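Local structure of malonyl CoA-ACP transacylase (Xanthomonas oryzae pv. oryzae, 3K89) at residues Arg117-Phe122 / Glu251-Pro256; Glu147-Ala152 / Gln156-Ala161; Ala296-Leu299 / Ala303-Ala306. The protein probably transfers the malonyl group from malonyl-CoA to holo acyl carrier protein, the step that supplies malonyl-ACP for fatty acid synthesis. One frame throughout, in Å; residues are numbered along the deposited sequence.

Contact 1 (Arg117-Phe122 / Glu251-Pro256); sequences RLRGQF and EQLYLP
Arg119 reaches across from helix 109-126 and meets two neighbouring side chains, Gln252 and Leu253, with its guanidinium. At the edge of that group, NH2 gives a hydrogen bond to OE1 of Gln252 (2.9 Å); the bond is bent, 139° at the hydrogen, and the oxygen lies somewhat out of the guanidinium plane. Over one face sits CD1 of Leu253, 3.4 Å from NE of Arg119. A water lying in the guanidinium plane accepts from NE of Arg119 (3.1 Å) and donates to OE1 of Gln252 (2.7 Å), so this amide oxygen is gripped by both. The arginine spans the gap because its chain runs extended from CG to NE, with CG anti to the backbone N (chi1 -178°).

Further out, NH1 of Arg119 bonds to Gln65 and NH2 also to Ser94, the predicted nucleophile, while NE2 of Gln252 bonds to the backbone oxygen of Ser94. The backbone O of Gln252 accepts from ND1 of His203, the other predicted catalytic residue. Helix 109-126 thus meets helix 242-254 beside the predicted active site, with Tyr98 of helix 95-103 touching both polar side chains and helix 208-219 against Leu118, Phe122 and Tyr254.

Contact 2 (Glu147-Ala152 / Gln156-Ala161); sequences EVCAEA and QVVVPA
The first torsions of Cys149 and Val158 turn the two side chains onto each other. The thiol of Cys149 is turned anti to its own carbonyl carbon (chi1 -75°), which carries SG along the strand toward Pro160. Val158 has CG1 between its backbone N and carbonyl carbon (chi1 56°), with CG2 anti to the N, and the two methyls thereby divide the work. CG2 faces the sulfur, 4.1 Å from SG of Cys149. CG1 lies against the helix backbone, 3.4 Å from O of Cys149, and also packs on CB of Ala152 at 4.1 Å, one turn nearer the helix end.

The cysteine presses on the strand backbone as well: its CB is 3.4 Å from O of Val158. Its sulfur continues past Val159 to the proline ring, where SG of Cys149 and CD of Pro160 are 4.2 Å apart. No hydrogen bond joins the two segments; they meet by apolar packing. Val158 also touches Ala177 of helix 175-187, which flanks helix 142-152 and meets Val148 through Leu184 and Leu185.

The short segments run roughly antiparallel (152°), their axes approaching to 7.3 Å. Helix 142-152 and strand 158-165, joined by a short loop, form the second half of a split beta-alpha-beta crossover, whose parallel strands 132-138 and 158-165 are separated by strand 168-172, in the smaller, ferredoxin-like subdomain characteristic of FabD-type acyltransferases.

Contact 3 (Ala296-Leu299 / Ala303-Ala306); sequences ARPL and ADYA
Leu299 and Tyr305 bring the two backbones to within 4.3 Å, CA to CA, where the end of strand 295-298 turns over into the start of helix 302-311. The chain is extended at Pro298 and bends at Leu299 (psi 11°). O of Pro298 faces the helix, 3.2 Å from CB of Asp304, buried by the contact with no hydrogen-bond partner in the model. O of Leu299 lies beside Tyr305, at the ring edge near its plane, and 3.7 Å from CB of Tyr305.

CG of Asp304 is anti to its carbonyl carbon (chi1 -69°), which sets the carboxylate beside the proline ring. The ring passes it at a slant, with CG of Pro298 3.9 Å from OD2 of Asp304, an oxygen that bonds to Thr301. CB of Leu299 touches CD1 of Tyr305 at 4.3 Å. A water bridges the two segments: it accepts from NH1 of Arg297 at 3.0 Å and donates to the backbone O of Asp304 at 2.7 Å.

Strand 295-298 is an edge of the parallel sheet, bonded to strand 273-276. Helix 61-81 packs against Leu299 and Tyr305, whose hydroxyl bonds to Gln82, while Pro298 touches Ser284 of helix 282-290.

Overall arrangement
Contact 1 is the one at the predicted active site: the Arg119 side chain comes within about 3 Å of Ser94 and that of Gln252 within about 4 Å of His203, with the bound glycerol about 9 Å from Arg119. Contact 2 lies on the other subdomain, its centre about 19 Å from that of contact 1, yet the two touch: CB of Pro256, in the loop after helix 242-254, packs 3.7 Å from O of Pro160. Contact 3 is on the opposite side of the chain's centre from both, with centres about 29 Å from contact 1 and about 37 Å from contact 2. Along the chain, contact 2 falls between the two segments of contact 1, and contact 3 follows both.

Contact 1 (Arg117-Phe122 / Glu251-Pro256)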
ATOM      1  N   ARG A 117       5.376 -11.392   3.635  1.00 11.61           N
ATOM      2  CA  ARG A 117       4.955 -12.251   4.752  1.00 12.60           C
ATOM      3  C   ARG A 117       5.853 -11.961   5.971  1.00 12.61           C
ATOM      4  O   ARG A 117       5.340 -11.761   7.087  1.00 12.90           O
ATOM      5  CB  ARG A 117       4.997 -13.739   4.369  1.00 12.90           C
ATOM      6  CG  ARG A 117       4.699 -14.689   5.557  1.00 15.86           C
ATOM      7  CD  ARG A 117       3.323 -15.281   5.473  1.00 19.27           C
ATOM      8  NE  ARG A 117       2.930 -15.987   6.704  1.00 20.34           N
ATOM      9  CZ  ARG A 117       3.031 -17.304   6.905  1.00 19.52           C
ATOM     10  NH1 ARG A 117       3.526 -18.106   5.968  1.00 20.93           N
ATOM     11  NH2 ARG A 117       2.628 -17.820   8.070  1.00 20.52           N
ATOM     12  N   LEU A 118       7.167 -11.896   5.749  1.00 12.26           N
ATOM     13  CA  LEU A 118       8.116 -11.547   6.818  1.00 12.46           C
ATOM     14  C   LEU A 118       7.852 -10.141   7.338  1.00 12.56           C
ATOM     15  O   LEU A 118       7.816  -9.923   8.552  1.00 12.49           O
ATOM     16  CB  LEU A 118       9.569 -11.672   6.365  1.00 13.06           C
ATOM     17  CG  LEU A 118      10.095 -13.072   6.066  1.00 15.05           C
ATOM     18  CD1 LEU A 118      11.553 -12.973   5.653  1.00 15.81           C
ATOM     19  CD2 LEU A 118       9.928 -14.006   7.274  1.00 16.73           C
ATOM     20  N   ARG A 119       7.633  -9.189   6.424  1.00 11.51           N
ATOM     21  CA  ARG A 119       7.341  -7.809   6.832  1.00 11.00           C
ATOM     22  C   ARG A 119       6.150  -7.751   7.798  1.00 11.35           C
ATOM     23  O   ARG A 119       6.244  -7.146   8.879  1.00 11.93           O
ATOM     24  CB  ARG A 119       7.081  -6.926   5.587  1.00 10.54           C
ATOM     25  CG  ARG A 119       6.811  -5.436   5.878  1.00 10.42           C
ATOM     26  CD  ARG A 119       6.742  -4.690   4.541  1.00  9.84           C
ATOM     27  NE  ARG A 119       6.431  -3.256   4.660  1.00  8.52           N
ATOM     28  CZ  ARG A 119       5.200  -2.739   4.679  1.00  8.55           C
ATOM     29  NH1 ARG A 119       4.139  -3.537   4.661  1.00  8.89           N
ATOM     30  NH2 ARG A 119       5.029  -1.408   4.726  1.00  9.97           N
ATOM     31  N   GLY A 120       5.055  -8.412   7.444  1.00 10.86           N
ATOM     32  CA  GLY A 120       3.882  -8.496   8.304  1.00 11.61           C
ATOM     33  C   GLY A 120       4.188  -9.157   9.635  1.00 12.53           C
ATOM     34  O   GLY A 120       3.744  -8.675  10.662  1.00 13.22           O
ATOM     35  N   GLN A 121       4.965 -10.238   9.610  1.00 13.38           N
ATOM     36  CA  GLN A 121       5.345 -10.918  10.865  1.00 13.91           C
ATOM     37  C   GLN A 121       6.131 -10.009  11.804  1.00 14.14           C
ATOM     38  O   GLN A 121       5.857  -9.947  13.014  1.00 14.06           O
ATOM     39  CB  GLN A 121       6.129 -12.206  10.569  1.00 13.95           C
ATOM     40  CG  GLN A 121       5.242 -13.319  10.030  1.00 16.02           C
ATOM     41  CD  GLN A 121       6.021 -14.578   9.610  1.00 18.58           C
ATOM     42  OE1 GLN A 121       7.249 -14.573   9.519  1.00 22.02           O
ATOM     43  NE2 GLN A 121       5.289 -15.659   9.345  1.00 20.32           N
ATOM     44  N   PHE A 122       7.108  -9.297  11.255  1.00 13.17           N
ATOM     45  CA  PHE A 122       7.946  -8.429  12.073  1.00 13.80           C
ATOM     46  C   PHE A 122       7.095  -7.315  12.655  1.00 13.82           C
ATOM     47  O   PHE A 122       7.267  -6.958  13.827  1.00 14.04           O
ATOM     48  CB  PHE A 122       9.102  -7.811  11.281  1.00 13.70           C
ATOM     49  CG  PHE A 122      10.057  -8.816  10.666  1.00 15.28           C
ATOM     50  CD1 PHE A 122      10.309 -10.039  11.285  1.00 18.22           C
ATOM     51  CD2 PHE A 122      10.740  -8.506   9.491  1.00 17.82           C
ATOM     52  CE1 PHE A 122      11.203 -10.956  10.704  1.00 19.89           C
ATOM     53  CE2 PHE A 122      11.637  -9.406   8.913  1.00 17.75           C
ATOM     54  CZ  PHE A 122      11.870 -10.626   9.522  1.00 18.33           C
ATOM     55  N   GLU A 251      13.255   2.736   5.943  1.00 10.47           N
ATOM     56  CA  GLU A 251      12.703   3.985   6.454  1.00 11.25           C
ATOM     57  C   GLU A 251      11.196   4.050   6.300  1.00 11.13           C
ATOM     58  O   GLU A 251      10.516   4.581   7.182  1.00 10.82           O
ATOM     59  CB  GLU A 251      13.342   5.174   5.758  1.00 12.09           C
ATOM     60  CG  GLU A 251      14.810   5.314   6.072  1.00 13.64           C
ATOM     61  CD  GLU A 251      15.466   6.383   5.202  1.00 18.50           C
ATOM     62  OE1 GLU A 251      14.787   6.990   4.344  1.00 24.45           O
ATOM     63  OE2 GLU A 251      16.674   6.597   5.363  1.00 22.59           O
ATOM     64  N   GLN A 252      10.669   3.518   5.186  1.00 10.26           N
ATOM     65  CA  GLN A 252       9.224   3.481   4.968  1.00  9.86           C
ATOM     66  C   GLN A 252       8.476   2.937   6.183  1.00 10.50           C
ATOM     67  O   GLN A 252       7.395   3.429   6.513  1.00 11.29           O
ATOM     68  CB  GLN A 252       8.881   2.606   3.745  1.00  9.06           C
ATOM     69  CG  GLN A 252       7.451   2.796   3.255  1.00  9.10           C
ATOM     70  CD  GLN A 252       6.807   1.512   2.785  1.00  9.64           C
ATOM     71  OE1 GLN A 252       6.799   0.514   3.510  1.00 11.07           O
ATOM     72  NE2 GLN A 252       6.234   1.526   1.573  1.00  8.19           N
ATOM     73  N   LEU A 253       9.030   1.911   6.835  1.00 10.25           N
ATOM     74  CA  LEU A 253       8.246   1.167   7.822  1.00 10.86           C
ATOM     75  C   LEU A 253       7.898   1.975   9.064  1.00 11.58           C
ATOM     76  O   LEU A 253       6.840   1.753   9.682  1.00 11.54           O
ATOM     77  CB  LEU A 253       8.993  -0.110   8.219  1.00 11.21           C
ATOM     78  CG  LEU A 253       8.090  -1.217   8.761  1.00 10.99           C
ATOM     79  CD1 LEU A 253       7.272  -1.850   7.652  1.00 12.30           C
ATOM     80  CD2 LEU A 253       8.883  -2.277   9.489  1.00 12.13           C
ATOM     81  N   TYR A 254       8.775   2.903   9.433  1.00 11.63           N
ATOM     82  CA  TYR A 254       8.601   3.657  10.693  1.00 11.64           C
ATOM     83  C   TYR A 254       8.342   5.139  10.477  1.00 11.71           C
ATOM     84  O   TYR A 254       8.174   5.889  11.442  1.00 12.08           O
ATOM     85  CB  TYR A 254       9.785   3.446  11.650  1.00 11.74           C
ATOM     86  CG  TYR A 254      11.143   3.880  11.140  1.00 11.64           C
ATOM     87  CD1 TYR A 254      11.978   2.970  10.508  1.00 12.73           C
ATOM     88  CD2 TYR A 254      11.604   5.189  11.320  1.00 13.35           C
ATOM     89  CE1 TYR A 254      13.245   3.340  10.054  1.00 12.35           C
ATOM     90  CE2 TYR A 254      12.872   5.579  10.866  1.00 15.73           C
ATOM     91  CZ  TYR A 254      13.685   4.645  10.236  1.00 15.62           C
ATOM     92  OH  TYR A 254      14.942   5.000   9.776  1.00 18.01           O
ATOM     93  N   LEU A 255       8.298   5.555   9.214  1.00 11.44           N
ATOM     94  CA  LEU A 255       7.995   6.942   8.857  1.00 11.77           C
ATOM     95  C   LEU A 255       6.676   7.037   8.083  1.00 11.77           C
ATOM     96  O   LEU A 255       6.204   6.050   7.531  1.00 10.93           O
ATOM     97  CB  LEU A 255       9.164   7.544   8.070  1.00 11.66           C
ATOM     98  CG  LEU A 255      10.453   7.733   8.877  1.00 12.32           C
ATOM     99  CD1 LEU A 255      11.595   8.164   7.991  1.00 13.99           C
ATOM    100  CD2 LEU A 255      10.247   8.731  10.033  1.00 12.12           C
ATOM    101  N   PRO A 256       6.046   8.231   8.066  1.00 11.68           N
ATOM    102  CA  PRO A 256       4.742   8.357   7.428  1.00 11.83           C
ATOM    103  C   PRO A 256       4.744   8.088   5.937  1.00 11.20           C
ATOM    104  O   PRO A 256       5.687   8.454   5.233  1.00 10.56           O
ATOM    105  CB  PRO A 256       4.314   9.810   7.713  1.00 11.99           C
ATOM    106  CG  PRO A 256       5.388  10.447   8.444  1.00 13.06           C
ATOM    107  CD  PRO A 256       6.453   9.446   8.803  1.00 12.02           C
TER
HETATM  108  O   HOH W   1       8.696  -1.174   4.444  1.00  9.71           O

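Contact 2 (Glu147-Ala152 / Gln156-Ala161)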
ATOM      1  N   GLU A 147      -0.457  18.994  15.594  1.00 25.19           N
ATOM      2  CA  GLU A 147      -0.249  19.614  16.899  1.00 26.56           C
ATOM      3  C   GLU A 147      -0.931  18.764  17.975  1.00 25.48           C
ATOM      4  O   GLU A 147      -0.371  18.585  19.054  1.00 26.07           O
ATOM      5  CB  GLU A 147      -0.711  21.084  16.916  1.00 27.58           C
ATOM      6  CG  GLU A 147       0.015  21.958  17.978  1.00 31.74           C
ATOM      7  CD  GLU A 147       1.184  22.801  17.419  1.00 37.78           C
ATOM      8  OE1 GLU A 147       1.105  23.293  16.268  1.00 39.83           O
ATOM      9  OE2 GLU A 147       2.183  22.997  18.153  1.00 40.28           O
ATOM     10  N   VAL A 148      -2.096  18.203  17.651  1.00 24.74           N
ATOM     11  CA  VAL A 148      -2.829  17.297  18.560  1.00 24.21           C
ATOM     12  C   VAL A 148      -1.984  16.060  18.913  1.00 22.82           C
ATOM     13  O   VAL A 148      -1.908  15.665  20.074  1.00 22.28           O
ATOM     14  CB  VAL A 148      -4.227  16.884  18.002  1.00 24.78           C
ATOM     15  CG1 VAL A 148      -4.758  15.639  18.697  1.00 24.91           C
ATOM     16  CG2 VAL A 148      -5.235  18.009  18.166  1.00 26.93           C
ATOM     17  N   CYS A 149      -1.340  15.461  17.911  1.00 21.44           N
ATOM     18  CA  CYS A 149      -0.493  14.294  18.166  1.00 20.59           C
ATOM     19  C   CYS A 149       0.620  14.615  19.159  1.00 20.38           C
ATOM     20  O   CYS A 149       0.896  13.835  20.063  1.00 19.01           O
ATOM     21  CB  CYS A 149       0.105  13.747  16.866  1.00 20.52           C
ATOM     22  SG  CYS A 149      -1.070  12.839  15.874  1.00 19.15           S
ATOM     23  N   ALA A 150       1.257  15.769  18.983  1.00 20.21           N
ATOM     24  CA  ALA A 150       2.340  16.178  19.861  1.00 21.15           C
ATOM     25  C   ALA A 150       1.822  16.371  21.288  1.00 21.18           C
ATOM     26  O   ALA A 150       2.472  15.955  22.258  1.00 21.50           O
ATOM     27  CB  ALA A 150       2.982  17.462  19.340  1.00 21.98           C
ATOM     28  N   GLU A 151       0.642  16.964  21.400  1.00 21.28           N
ATOM     29  CA  GLU A 151       0.041  17.242  22.711  1.00 22.28           C
ATOM     30  C   GLU A 151      -0.430  15.993  23.446  1.00 21.31           C
ATOM     31  O   GLU A 151      -0.377  15.942  24.679  1.00 21.39           O
ATOM     32  CB  GLU A 151      -1.126  18.203  22.561  1.00 22.74           C
ATOM     33  CG  GLU A 151      -0.689  19.599  22.155  1.00 27.31           C
ATOM     34  CD  GLU A 151      -1.835  20.583  22.084  1.00 30.61           C
ATOM     35  OE1 GLU A 151      -3.006  20.170  22.269  1.00 31.41           O
ATOM     36  OE2 GLU A 151      -1.546  21.777  21.830  1.00 34.97           O
ATOM     37  N   ALA A 152      -0.889  15.003  22.678  1.00 20.17           N
ATOM     38  CA  ALA A 152      -1.416  13.743  23.231  1.00 18.97           C
ATOM     39  C   ALA A 152      -0.351  12.714  23.622  1.00 18.49           C
ATOM     40  O   ALA A 152      -0.602  11.836  24.447  1.00 17.97           O
ATOM     41  CB  ALA A 152      -2.395  13.117  22.251  1.00 19.20           C
ATOM     42  N   GLN A 156       4.335   8.209  25.460  1.00 17.26           N
ATOM     43  CA  GLN A 156       4.024   7.170  24.483  1.00 17.17           C
ATOM     44  C   GLN A 156       4.154   7.741  23.076  1.00 16.63           C
ATOM     45  O   GLN A 156       4.647   8.861  22.907  1.00 17.26           O
ATOM     46  CB  GLN A 156       2.629   6.598  24.741  1.00 16.60           C
ATOM     47  CG  GLN A 156       2.545   5.827  26.062  1.00 17.01           C
ATOM     48  CD  GLN A 156       1.133   5.359  26.360  1.00 17.72           C
ATOM     49  OE1 GLN A 156       0.204   6.155  26.377  1.00 17.72           O
ATOM     50  NE2 GLN A 156       0.972   4.066  26.601  1.00 17.95           N
ATOM     51  N   VAL A 157       3.714   6.980  22.076  1.00 15.76           N
ATOM     52  CA  VAL A 157       3.875   7.388  20.681  1.00 15.57           C
ATOM     53  C   VAL A 157       2.522   7.563  20.010  1.00 15.26           C
ATOM     54  O   VAL A 157       1.686   6.661  20.037  1.00 14.67           O
ATOM     55  CB  VAL A 157       4.740   6.355  19.897  1.00 16.16           C
ATOM     56  CG1 VAL A 157       4.689   6.642  18.373  1.00 16.54           C
ATOM     57  CG2 VAL A 157       6.186   6.371  20.413  1.00 15.84           C
ATOM     58  N   VAL A 158       2.295   8.741  19.437  1.00 14.76           N
ATOM     59  CA  VAL A 158       1.195   8.930  18.493  1.00 15.01           C
ATOM     60  C   VAL A 158       1.641   9.945  17.459  1.00 15.54           C
ATOM     61  O   VAL A 158       2.048  11.062  17.796  1.00 16.07           O
ATOM     62  CB  VAL A 158      -0.166   9.314  19.171  1.00 15.45           C
ATOM     63  CG1 VAL A 158      -0.033  10.574  20.038  1.00 16.32           C
ATOM     64  CG2 VAL A 158      -1.288   9.461  18.127  1.00 15.22           C
ATOM     65  N   VAL A 159       1.595   9.536  16.199  1.00 15.28           N
ATOM     66  CA  VAL A 159       2.152  10.339  15.113  1.00 15.61           C
ATOM     67  C   VAL A 159       1.295  10.163  13.864  1.00 15.29           C
ATOM     68  O   VAL A 159       0.570   9.175  13.741  1.00 14.47           O
ATOM     69  CB  VAL A 159       3.627   9.903  14.764  1.00 15.25           C
ATOM     70  CG1 VAL A 159       4.624  10.210  15.894  1.00 17.24           C
ATOM     71  CG2 VAL A 159       3.707   8.427  14.327  1.00 16.22           C
ATOM     72  N   PRO A 160       1.372  11.124  12.919  1.00 15.89           N
ATOM     73  CA  PRO A 160       0.829  10.858  11.584  1.00 15.86           C
ATOM     74  C   PRO A 160       1.519   9.631  10.978  1.00 14.82           C
ATOM     75  O   PRO A 160       2.763   9.525  11.009  1.00 15.20           O
ATOM     76  CB  PRO A 160       1.172  12.131  10.795  1.00 16.82           C
ATOM     77  CG  PRO A 160       2.213  12.844  11.591  1.00 19.33           C
ATOM     78  CD  PRO A 160       1.957  12.473  13.035  1.00 16.92           C
ATOM     79  N   ALA A 161       0.709   8.702  10.475  1.00 12.44           N
ATOM     80  CA  ALA A 161       1.222   7.464   9.877  1.00 12.03           C
ATOM     81  C   ALA A 161       0.970   7.435   8.364  1.00 11.07           C
ATOM     82  O   ALA A 161       1.755   6.837   7.617  1.00 11.44           O
ATOM     83  CB  ALA A 161       0.571   6.246  10.549  1.00 11.60           C
TER

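Contact 3 (Ala296-Leu299 / Ala303-Ala306)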
ATOM      1  N   ALA A 296      -8.216   8.785 -12.794  1.00 18.40           N
ATOM      2  CA  ALA A 296      -7.900   7.649 -11.934  1.00 17.09           C
ATOM      3  C   ALA A 296      -8.931   6.531 -12.068  1.00 16.77           C
ATOM      4  O   ALA A 296     -10.125   6.740 -11.825  1.00 17.19           O
ATOM      5  CB  ALA A 296      -7.794   8.109 -10.471  1.00 17.75           C
ATOM      6  N   ARG A 297      -8.477   5.340 -12.445  1.00 15.66           N
ATOM      7  CA  ARG A 297      -9.387   4.220 -12.704  1.00 15.49           C
ATOM      8  C   ARG A 297      -8.975   2.928 -12.000  1.00 15.10           C
ATOM      9  O   ARG A 297      -7.844   2.482 -12.183  1.00 15.16           O
ATOM     10  CB  ARG A 297      -9.452   3.933 -14.206  1.00 15.79           C
ATOM     11  CG  ARG A 297     -10.092   5.013 -15.035  1.00 18.58           C
ATOM     12  CD  ARG A 297     -10.153   4.542 -16.468  1.00 20.67           C
ATOM     13  NE  ARG A 297     -10.874   5.488 -17.313  1.00 24.79           N
ATOM     14  CZ  ARG A 297     -12.081   5.269 -17.841  1.00 26.24           C
ATOM     15  NH1 ARG A 297     -12.757   4.132 -17.603  1.00 25.19           N
ATOM     16  NH2 ARG A 297     -12.627   6.210 -18.596  1.00 29.10           N
ATOM     17  N   PRO A 298      -9.891   2.311 -11.242  1.00 14.21           N
ATOM     18  CA  PRO A 298      -9.614   0.968 -10.692  1.00 14.12           C
ATOM     19  C   PRO A 298      -9.623  -0.114 -11.776  1.00 14.08           C
ATOM     20  O   PRO A 298     -10.313   0.032 -12.794  1.00 14.41           O
ATOM     21  CB  PRO A 298     -10.806   0.723  -9.761  1.00 15.27           C
ATOM     22  CG  PRO A 298     -11.893   1.549 -10.349  1.00 16.06           C
ATOM     23  CD  PRO A 298     -11.222   2.792 -10.826  1.00 14.22           C
ATOM     24  N   LEU A 299      -8.881  -1.196 -11.540  1.00 13.63           N
ATOM     25  CA  LEU A 299      -8.848  -2.343 -12.440  1.00 14.07           C
ATOM     26  C   LEU A 299      -9.343  -3.638 -11.774  1.00 15.02           C
ATOM     27  O   LEU A 299      -9.227  -4.718 -12.358  1.00 17.12           O
ATOM     28  CB  LEU A 299      -7.412  -2.550 -12.969  1.00 14.11           C
ATOM     29  CG  LEU A 299      -6.658  -1.398 -13.629  1.00 14.10           C
ATOM     30  CD1 LEU A 299      -5.231  -1.834 -14.002  1.00 15.16           C
ATOM     31  CD2 LEU A 299      -7.416  -0.903 -14.861  1.00 16.02           C
ATOM     32  N   ALA A 303     -15.695  -5.072 -15.316  1.00 13.86           N
ATOM     33  CA  ALA A 303     -16.159  -3.862 -15.991  1.00 13.36           C
ATOM     34  C   ALA A 303     -15.177  -2.698 -15.889  1.00 13.22           C
ATOM     35  O   ALA A 303     -15.025  -1.919 -16.840  1.00 13.56           O
ATOM     36  CB  ALA A 303     -17.548  -3.451 -15.471  1.00 12.85           C
ATOM     37  N   ASP A 304     -14.521  -2.553 -14.741  1.00 13.96           N
ATOM     38  CA  ASP A 304     -13.574  -1.454 -14.584  1.00 14.35           C
ATOM     39  C   ASP A 304     -12.310  -1.722 -15.393  1.00 15.14           C
ATOM     40  O   ASP A 304     -11.774  -0.821 -16.038  1.00 15.21           O
ATOM     41  CB  ASP A 304     -13.228  -1.261 -13.104  1.00 15.05           C
ATOM     42  CG  ASP A 304     -14.397  -0.729 -12.300  1.00 16.85           C
ATOM     43  OD1 ASP A 304     -15.163   0.113 -12.813  1.00 17.77           O
ATOM     44  OD2 ASP A 304     -14.558  -1.153 -11.123  1.00 23.67           O
ATOM     45  N   TYR A 305     -11.858  -2.971 -15.364  1.00 15.49           N
ATOM     46  CA  TYR A 305     -10.725  -3.400 -16.181  1.00 17.70           C
ATOM     47  C   TYR A 305     -10.977  -3.149 -17.670  1.00 17.53           C
ATOM     48  O   TYR A 305     -10.161  -2.508 -18.347  1.00 17.94           O
ATOM     49  CB  TYR A 305     -10.382  -4.871 -15.902  1.00 17.80           C
ATOM     50  CG  TYR A 305      -9.242  -5.355 -16.735  1.00 19.29           C
ATOM     51  CD1 TYR A 305      -7.923  -5.171 -16.315  1.00 20.57           C
ATOM     52  CD2 TYR A 305      -9.466  -5.949 -17.967  1.00 21.84           C
ATOM     53  CE1 TYR A 305      -6.863  -5.585 -17.108  1.00 22.19           C
ATOM     54  CE2 TYR A 305      -8.414  -6.370 -18.759  1.00 23.35           C
ATOM     55  CZ  TYR A 305      -7.116  -6.184 -18.325  1.00 22.69           C
ATOM     56  OH  TYR A 305      -6.065  -6.593 -19.116  1.00 24.52           O
ATOM     57  N   ALA A 306     -12.128  -3.605 -18.175  1.00 17.65           N
ATOM     58  CA  ALA A 306     -12.460  -3.433 -19.594  1.00 18.03           C
ATOM     59  C   ALA A 306     -12.594  -1.971 -19.964  1.00 18.01           C
ATOM     60  O   ALA A 306     -12.175  -1.560 -21.050  1.00 17.68           O
ATOM     61  CB  ALA A 306     -13.748  -4.180 -19.952  1.00 18.04           C
TER
HETATM   62  O   HOH W   2     -12.815   1.703 -15.848  1.00 26.73           O